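Probable aminotransferase (Pseudomonas aeruginosa, PDB 5YKR) is a probable class-III aminotransferase of the pyridoxal-phosphate-dependent family, whose modelled assembly contains two protein chains. Local coordinates at residues G240-A243 with G244-E247. Sequence-based numbering, arbitrary orientation.
Sequences GFHA and GLRE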
loop_
_atom_site.group_PDB
_atom_site.type_symbol
_atom_site.label_atom_id
_atom_site.label_comp_id
_atom_site.label_asym_id
_atom_site.label_seq_id
_atom_site.Cartn_x
_atom_site.Cartn_y
_atom_site.Cartn_z
ATOM N N GLY A 240 26.345 -22.266 -7.618
ATOM C CA GLY A 240 25.533 -23.401 -7.143
ATOM C C GLY A 240 24.420 -23.059 -6.157
ATOM O O GLY A 240 23.604 -23.924 -5.824
ATOM N N PHE A 241 24.368 -21.816 -5.669
ATOM C CA PHE A 241 23.393 -21.504 -4.587
ATOM C C PHE A 241 21.956 -21.609 -5.071
ATOM O O PHE A 241 21.111 -22.271 -4.463
ATOM C CB PHE A 241 23.648 -20.140 -3.964
ATOM C CG PHE A 241 22.626 -19.766 -2.931
ATOM C CD1 PHE A 241 22.594 -20.418 -1.728
ATOM C CD2 PHE A 241 21.677 -18.780 -3.177
ATOM C CE1 PHE A 241 21.628 -20.117 -0.775
ATOM C CE2 PHE A 241 20.719 -18.470 -2.226
ATOM C CZ PHE A 241 20.701 -19.145 -1.012
ATOM N N HIS A 242 21.670 -20.967 -6.205
ATOM C CA HIS A 242 20.295 -21.057 -6.726
ATOM C C HIS A 242 19.823 -22.475 -7.043
ATOM O O HIS A 242 18.685 -22.813 -6.785
ATOM C CB HIS A 242 20.069 -20.081 -7.899
ATOM C CG HIS A 242 19.701 -18.721 -7.427
ATOM N ND1 HIS A 242 18.551 -18.498 -6.675
ATOM C CD2 HIS A 242 20.388 -17.549 -7.441
ATOM C CE1 HIS A 242 18.530 -17.226 -6.302
ATOM N NE2 HIS A 242 19.623 -16.627 -6.750
ATOM N N ALA A 243 20.719 -23.296 -7.587
ATOM C CA ALA A 243 20.368 -24.666 -7.862
ATOM C C ALA A 243 20.046 -25.407 -6.567
ATOM O O ALA A 243 19.065 -26.125 -6.500
ATOM C CB ALA A 243 21.490 -25.353 -8.610
ATOM N N GLY A 244 20.833 -25.166 -5.524
ATOM C CA GLY A 244 20.603 -25.791 -4.215
ATOM C C GLY A 244 19.349 -25.299 -3.534
ATOM O O GLY A 244 18.591 -26.048 -2.949
ATOM N N LEU A 245 19.136 -23.984 -3.610
ATOM C CA LEU A 245 17.938 -23.370 -3.077
ATOM C C LEU A 245 16.698 -23.969 -3.726
ATOM O O LEU A 245 15.706 -24.277 -3.055
ATOM C CB LEU A 245 18.022 -21.848 -3.266
ATOM C CG LEU A 245 16.746 -21.030 -2.940
ATOM C CD1 LEU A 245 16.350 -21.199 -1.480
ATOM C CD2 LEU A 245 17.038 -19.570 -3.252
ATOM N N ARG A 246 16.728 -24.086 -5.044
ATOM C CA ARG A 246 15.572 -24.629 -5.752
ATOM C C ARG A 246 15.356 -26.095 -5.392
ATOM O O ARG A 246 14.230 -26.516 -5.215
ATOM C CB ARG A 246 15.721 -24.421 -7.258
ATOM C CG ARG A 246 14.638 -25.025 -8.104
ATOM C CD ARG A 246 13.293 -24.312 -7.978
ATOM N NE ARG A 246 12.608 -24.598 -6.709
ATOM C CZ ARG A 246 11.342 -24.294 -6.454
ATOM N NH1 ARG A 246 10.620 -23.621 -7.350
ATOM N NH2 ARG A 246 10.786 -24.650 -5.306
ATOM N N GLU A 247 16.449 -26.869 -5.344
ATOM C CA GLU A 247 16.344 -28.279 -5.025
ATOM C C GLU A 247 15.797 -28.519 -3.606
ATOM O O GLU A 247 14.903 -29.351 -3.416
ATOM C CB GLU A 247 17.661 -29.007 -5.311
ATOM C CG GLU A 247 17.570 -30.544 -5.210
ATOM C CD GLU A 247 17.634 -31.098 -3.779
ATOM O OE1 GLU A 247 18.275 -30.466 -2.886
ATOM O OE2 GLU A 247 17.042 -32.159 -3.512
#
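The backbone N of L245 lies 2.8 Å from O of F241 in a hydrogen bond whose N-H...O angle is 167°. It belongs to a run of i to i+4 bonds that opens helix 241-251: G244 N to G240 O, then R246 N to H242 O at 2.9 Å, then E247 N to A243 O. G240 occupies the N-cap, where its positive phi of 83° would press a side chain against the preceding carbonyl O; glycine has none.

One turn on, L245 meets two rings. Its CG stands anti to the backbone N (chi1 172°), and the single methyl CD2 reaches both of them, 4.0 Å from CE2 of F241 and 3.9 Å from ND1 of H242. CB of L245 lies over one face of the phenyl ring, while CD2 approaches the imidazole obliquely. Leucine suits the place as a buried apolar residue set between these rings, L211 of helix 208-215 and L256 of strand 255-259, while F241 packs in turn against L208 and F205.

NE2 of H242 donates a hydrogen bond to O of P227, tying the helix start to the loop after strand 220-225, and buried R246, its chain bent at chi2 and chi3, carries its guanidinium away to O of E278 (through NH1) and to a salt bridge with D280 (through NH2). On exposed ground, E247 pairs with R251 one turn further along, and A243 suits its place through alanine's high helix propensity. These are the first two turns of the helix in a beta-alpha-beta unit between strands 220-225 and 255-259, neighbouring parallel strands of the seven-stranded mixed sheet in this pyridoxal-phosphate aminotransferase fold.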